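Local coordinates for ribosome inactivating type 1 protein (Iris hollandica, PDB 3MVG) that belongs to the type 1 ribosome-inactivating proteins, single-chain members, here from a plant, of a protein family whose fold joins a mixed beta sheet to a largely helical region, at residues A[74-79]-A[137-142]; A[102-107]-A[147-152]. All coordinates share one frame; numbering follows the deposited sequence.

Contact 1 of 2, residues A[74-79]-A[137-142]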
loop_
_atom_site.group_PDB
_atom_site.type_symbol
_atom_site.label_atom_id
_atom_site.label_comp_id
_atom_site.label_asym_id
_atom_site.label_seq_id
_atom_site.Cartn_x
_atom_site.Cartn_y
_atom_site.Cartn_z
ATOM N N VAL A 74 -17.115 16.176 10.253
ATOM C CA VAL A 74 -18.150 17.209 10.399
ATOM C C VAL A 74 -17.970 18.060 11.663
ATOM O O VAL A 74 -18.540 19.153 11.778
ATOM C CB VAL A 74 -19.592 16.615 10.387
ATOM C CG1 VAL A 74 -19.855 15.842 9.085
ATOM C CG2 VAL A 74 -19.851 15.735 11.616
ATOM N N ALA A 75 -17.160 17.573 12.600
ATOM C CA ALA A 75 -16.987 18.218 13.899
ATOM C C ALA A 75 -15.837 17.552 14.617
ATOM O O ALA A 75 -15.361 16.496 14.197
ATOM C CB ALA A 75 -18.257 18.086 14.721
ATOM N N TYR A 76 -15.380 18.160 15.701
ATOM C CA TYR A 76 -14.449 17.472 16.589
ATOM C C TYR A 76 -14.690 17.909 18.021
ATOM O O TYR A 76 -15.212 19.002 18.262
ATOM C CB TYR A 76 -12.971 17.674 16.168
ATOM C CG TYR A 76 -12.446 19.063 16.410
ATOM C CD1 TYR A 76 -12.530 20.043 15.424
ATOM C CD2 TYR A 76 -11.873 19.404 17.638
ATOM C CE1 TYR A 76 -12.055 21.331 15.654
ATOM C CE2 TYR A 76 -11.407 20.688 17.881
ATOM C CZ TYR A 76 -11.502 21.647 16.888
ATOM O OH TYR A 76 -11.055 22.929 17.092
ATOM N N GLN A 77 -14.305 17.057 18.965
ATOM C CA GLN A 77 -14.327 17.402 20.384
ATOM C C GLN A 77 -12.916 17.578 20.920
ATOM O O GLN A 77 -12.020 16.782 20.609
ATOM C CB GLN A 77 -15.032 16.318 21.186
ATOM C CG GLN A 77 -15.283 16.708 22.647
ATOM C CD GLN A 77 -15.819 15.572 23.480
ATOM O OE1 GLN A 77 -16.753 15.756 24.264
ATOM N NE2 GLN A 77 -15.235 14.394 23.325
ATOM N N ALA A 78 -12.729 18.622 21.723
ATOM C CA ALA A 78 -11.472 18.862 22.426
ATOM C C ALA A 78 -11.799 19.397 23.802
ATOM O O ALA A 78 -12.561 20.351 23.928
ATOM C CB ALA A 78 -10.625 19.864 21.670
ATOM N N GLN A 79 -11.222 18.775 24.828
ATOM C CA GLN A 79 -11.405 19.197 26.226
ATOM C C GLN A 79 -12.874 19.465 26.561
ATOM O O GLN A 79 -13.238 20.546 27.036
ATOM C CB GLN A 79 -10.531 20.411 26.551
ATOM C CG GLN A 79 -9.037 20.142 26.424
ATOM C CD GLN A 79 -8.194 21.223 27.064
ATOM O OE1 GLN A 79 -8.342 21.517 28.254
ATOM N NE2 GLN A 79 -7.297 21.811 26.296
ATOM N N HIS A 137 -6.346 20.034 20.374
ATOM C CA HIS A 137 -6.565 19.823 21.805
ATOM C C HIS A 137 -6.506 21.139 22.578
ATOM O O HIS A 137 -7.324 21.376 23.469
ATOM C CB HIS A 137 -5.548 18.839 22.383
ATOM C CG HIS A 137 -5.816 18.485 23.810
ATOM N ND1 HIS A 137 -5.264 19.181 24.864
ATOM C CD2 HIS A 137 -6.611 17.536 24.358
ATOM C CE1 HIS A 137 -5.688 18.656 26.001
ATOM N NE2 HIS A 137 -6.507 17.658 25.722
ATOM N N ASN A 138 -5.550 21.986 22.214
ATOM C CA ASN A 138 -5.263 23.209 22.956
ATOM C C ASN A 138 -5.987 24.458 22.475
ATOM O O ASN A 138 -6.094 25.425 23.227
ATOM C CB ASN A 138 -3.755 23.451 22.976
ATOM C CG ASN A 138 -3.001 22.346 23.688
ATOM O OD1 ASN A 138 -3.551 21.649 24.544
ATOM N ND2 ASN A 138 -1.733 22.176 23.332
ATOM N N TRP A 139 -6.481 24.455 21.240
ATOM C CA TRP A 139 -7.101 25.658 20.671
ATOM C C TRP A 139 -8.468 25.952 21.265
ATOM O O TRP A 139 -9.268 25.050 21.509
ATOM C CB TRP A 139 -7.213 25.535 19.148
ATOM C CG TRP A 139 -7.760 26.769 18.440
ATOM C CD1 TRP A 139 -7.037 27.816 17.948
ATOM C CD2 TRP A 139 -9.135 27.054 18.148
ATOM N NE1 TRP A 139 -7.876 28.737 17.358
ATOM C CE2 TRP A 139 -9.166 28.291 17.464
ATOM C CE3 TRP A 139 -10.342 26.371 18.367
ATOM C CZ2 TRP A 139 -10.356 28.861 17.010
ATOM C CZ3 TRP A 139 -11.522 26.932 17.908
ATOM C CH2 TRP A 139 -11.521 28.171 17.245
ATOM N N SER A 140 -8.726 27.233 21.503
ATOM C CA SER A 140 -10.072 27.669 21.832
ATOM C C SER A 140 -10.334 29.050 21.252
ATOM O O SER A 140 -9.421 29.868 21.138
ATOM C CB SER A 140 -10.309 27.658 23.344
ATOM O OG SER A 140 -9.420 28.538 23.988
ATOM N N PRO A 141 -11.590 29.310 20.867
ATOM C CA PRO A 141 -11.918 30.659 20.431
ATOM C C PRO A 141 -11.762 31.617 21.622
ATOM O O PRO A 141 -11.909 31.190 22.765
ATOM C CB PRO A 141 -13.381 30.540 19.993
ATOM C CG PRO A 141 -13.921 29.394 20.738
ATOM C CD PRO A 141 -12.779 28.443 20.945
ATOM N N PRO A 142 -11.480 32.903 21.357
ATOM C CA PRO A 142 -11.521 33.542 20.056
ATOM C C PRO A 142 -10.182 33.678 19.342
ATOM O O PRO A 142 -10.047 34.556 18.490
ATOM C CB PRO A 142 -12.067 34.924 20.397
ATOM C CG PRO A 142 -11.450 35.215 21.717
ATOM C CD PRO A 142 -11.342 33.901 22.440
HETATM O O HOH W 1 -10.130 23.105 19.665
#
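With CG of Gln-79 set beside its backbone N (chi1 -62°) and the chain extended beyond it, the amide of Gln-79 reaches the last turn of helix 126-138, where His-137 swings its ring to the same spot through a CG anti to the backbone N (chi1 -174°). CG of Gln-79 lies over one face of the imidazole, 3.9 Å from the centroid of the His-137 ring, a CH-pi contact displaced toward the rim. Further along, NE2 of Gln-79 donates to the backbone O of His-137 at 2.9 Å, a nearly straight bond that stays in the amide plane of Gln-79 but meets the carbonyl from above its plane. The turn of the imidazole is fixed by a bond from ND1 of His-137, in the ring plane, to OD1 of Asn-138 at 3.0 Å, and the Gln-79 amide lies 16° from parallel to the ring. The contact thus ties the end of strand 72-78, an inner strand of the mixed sheet, to the C-terminal end of helix 126-138 and the loop beyond it. Deeper in, OH of Tyr-76 stands 3.7 Å from CE3 of Trp-139, approaching the indole obliquely. The same OH gives its proton to a water at 2.7 Å from Tyr-76 OH, and that water donates in turn to the backbone O of Trp-139. NE1 of Trp-139 is engaged by the backbone O of Val-144.

Contact 2 of 2, residues A[102-107]-A[147-152]. Unlike the reference sequence in segment 102-107: Thr-105 (reference Ile).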
loop_
_atom_site.group_PDB
_atom_site.type_symbol
_atom_site.label_atom_id
_atom_site.label_comp_id
_atom_site.label_asym_id
_atom_site.label_seq_id
_atom_site.Cartn_x
_atom_site.Cartn_y
_atom_site.Cartn_z
ATOM N N LEU A 102 -17.442 26.846 13.939
ATOM C CA LEU A 102 -16.361 27.435 13.169
ATOM C C LEU A 102 -16.928 28.172 11.956
ATOM O O LEU A 102 -18.033 27.872 11.499
ATOM C CB LEU A 102 -15.394 26.337 12.733
ATOM C CG LEU A 102 -14.785 25.552 13.902
ATOM C CD1 LEU A 102 -14.293 24.187 13.455
ATOM C CD2 LEU A 102 -13.649 26.357 14.524
ATOM N N THR A 103 -16.176 29.130 11.429
ATOM C CA THR A 103 -16.697 29.979 10.355
ATOM C C THR A 103 -16.513 29.386 8.956
ATOM O O THR A 103 -16.934 29.986 7.961
ATOM C CB THR A 103 -16.033 31.366 10.362
ATOM O OG1 THR A 103 -14.672 31.244 9.939
ATOM C CG2 THR A 103 -16.097 31.994 11.749
ATOM N N PHE A 104 -15.887 28.214 8.879
ATOM C CA PHE A 104 -15.598 27.566 7.599
ATOM C C PHE A 104 -16.169 26.159 7.496
ATOM O O PHE A 104 -16.413 25.491 8.509
ATOM C CB PHE A 104 -14.080 27.514 7.367
ATOM C CG PHE A 104 -13.306 26.890 8.510
ATOM C CD1 PHE A 104 -12.860 27.674 9.572
ATOM C CD2 PHE A 104 -13.037 25.519 8.531
ATOM C CE1 PHE A 104 -12.151 27.104 10.639
ATOM C CE2 PHE A 104 -12.327 24.944 9.587
ATOM C CZ PHE A 104 -11.882 25.740 10.645
ATOM N N THR A 105 -16.385 25.725 6.258
ATOM C CA THR A 105 -16.757 24.348 5.984
ATOM C C THR A 105 -15.492 23.489 5.871
ATOM O O THR A 105 -14.366 23.982 5.976
ATOM C CB THR A 105 -17.520 24.223 4.648
ATOM O OG1 THR A 105 -16.608 24.469 3.569
ATOM C CG2 THR A 105 -18.713 25.185 4.566
ATOM N N GLY A 106 -15.710 22.199 5.632
ATOM C CA GLY A 106 -14.629 21.243 5.471
ATOM C C GLY A 106 -14.098 21.090 4.057
ATOM O O GLY A 106 -13.264 20.224 3.814
ATOM N N SER A 107 -14.551 21.915 3.113
ATOM C CA SER A 107 -13.982 21.833 1.766
ATOM C C SER A 107 -12.510 22.230 1.815
ATOM O O SER A 107 -12.117 23.060 2.634
ATOM C CB SER A 107 -14.742 22.713 0.773
ATOM O OG SER A 107 -14.399 24.070 0.954
ATOM N N SER A 147 -4.772 27.863 12.595
ATOM C CA SER A 147 -4.170 26.582 12.982
ATOM C C SER A 147 -5.190 25.462 13.097
ATOM O O SER A 147 -4.821 24.290 12.998
ATOM C CB SER A 147 -3.381 26.721 14.285
ATOM O OG SER A 147 -4.245 26.956 15.383
ATOM N N VAL A 148 -6.460 25.805 13.300
ATOM C CA VAL A 148 -7.525 24.804 13.315
ATOM C C VAL A 148 -7.709 24.253 11.905
ATOM O O VAL A 148 -7.723 23.037 11.693
ATOM C CB VAL A 148 -8.855 25.384 13.834
ATOM C CG1 VAL A 148 -9.976 24.340 13.782
ATOM C CG2 VAL A 148 -8.683 25.875 15.247
ATOM N N ALA A 149 -7.837 25.142 10.925
ATOM C CA ALA A 149 -7.954 24.714 9.539
ATOM C C ALA A 149 -6.726 23.927 9.091
ATOM O O ALA A 149 -6.858 22.890 8.434
ATOM C CB ALA A 149 -8.192 25.911 8.628
ATOM N N ARG A 150 -5.532 24.400 9.452
ATOM C CA ARG A 150 -4.314 23.689 9.075
ATOM C C ARG A 150 -4.309 22.267 9.649
ATOM O O ARG A 150 -3.995 21.294 8.955
ATOM C CB ARG A 150 -3.070 24.437 9.550
ATOM C CG ARG A 150 -1.801 23.919 8.902
ATOM C CD ARG A 150 -0.555 24.288 9.694
ATOM N NE ARG A 150 0.657 23.867 8.989
ATOM C CZ ARG A 150 1.130 22.617 8.975
ATOM N NH1 ARG A 150 0.505 21.640 9.626
ATOM N NH2 ARG A 150 2.226 22.339 8.286
ATOM N N SER A 151 -4.685 22.153 10.921
ATOM C CA SER A 151 -4.694 20.856 11.598
ATOM C C SER A 151 -5.739 19.919 11.017
ATOM O O SER A 151 -5.487 18.721 10.870
ATOM C CB SER A 151 -4.885 21.032 13.101
ATOM O OG SER A 151 -3.796 21.785 13.634
ATOM N N LEU A 152 -6.897 20.462 10.656
ATOM C CA LEU A 152 -7.932 19.670 10.002
ATOM C C LEU A 152 -7.510 19.178 8.623
ATOM O O LEU A 152 -7.836 18.064 8.242
ATOM C CB LEU A 152 -9.251 20.436 9.938
ATOM C CG LEU A 152 -10.009 20.525 11.262
ATOM C CD1 LEU A 152 -11.140 21.538 11.149
ATOM C CD2 LEU A 152 -10.540 19.168 11.722
#
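The loop that leads from strand 100-101 into helix 108-115 packs here against the first turns of helix 146-164, with the ring of Phe-104 set against the helix. Its CG sits between the backbone N and the carbonyl carbon (chi1 53°), which sends the ring toward the helix. Two methyls meet its edge in the ring plane: CG1 of Val-148 at 3.9 Å from CZ of Phe-104, and CD1 of Leu-152 at 3.9 Å from CE2 of Phe-104. Over one face lies CB of Ala-149, 4.2 Å from CZ of Phe-104, while CB of Leu-102, from within the loop itself, lies over the opposite face, toward its rim. On the loop side, Leu-111 and Val-114 of helix 108-115 touch Phe-104 as well, and OG of Ser-107, at the N-cap of that helix, accepts from the backbone N of Ala-110. Within helix 146-164, the backbone O of Ser-147 accepts from both N and OG of Ser-151. Next to the contact, OG1 of Thr-103 hydrogen-bonds OE1 of Glu-145, just before the helix. Between the two segments themselves every touching residue is buried and the contact is apolar packing, with no polar bond to set its direction.

How the contacts relate
Contact 1 (74-79 with 137-142) and contact 2 (102-107 with 147-152) have centres 11 Å apart, on the same side of the chain's centre, and their segments alternate along the sequence. They touch directly through Trp-139 and Val-148: CD2 of Trp-139 comes unusually close, 3.2 Å, to CG2 of Val-148, while CG1 of that valine lies 3.8 Å from OH of Tyr-76. In one of the two conformers of Leu-102, CH2 of Trp-139 packs 3.9 Å from CD2 of Leu-102. CG1 of Val-148 thus meets both Tyr-76 of contact 1 and Phe-104 of contact 2, where helices 126-138 and 146-164 follow each other in the chain.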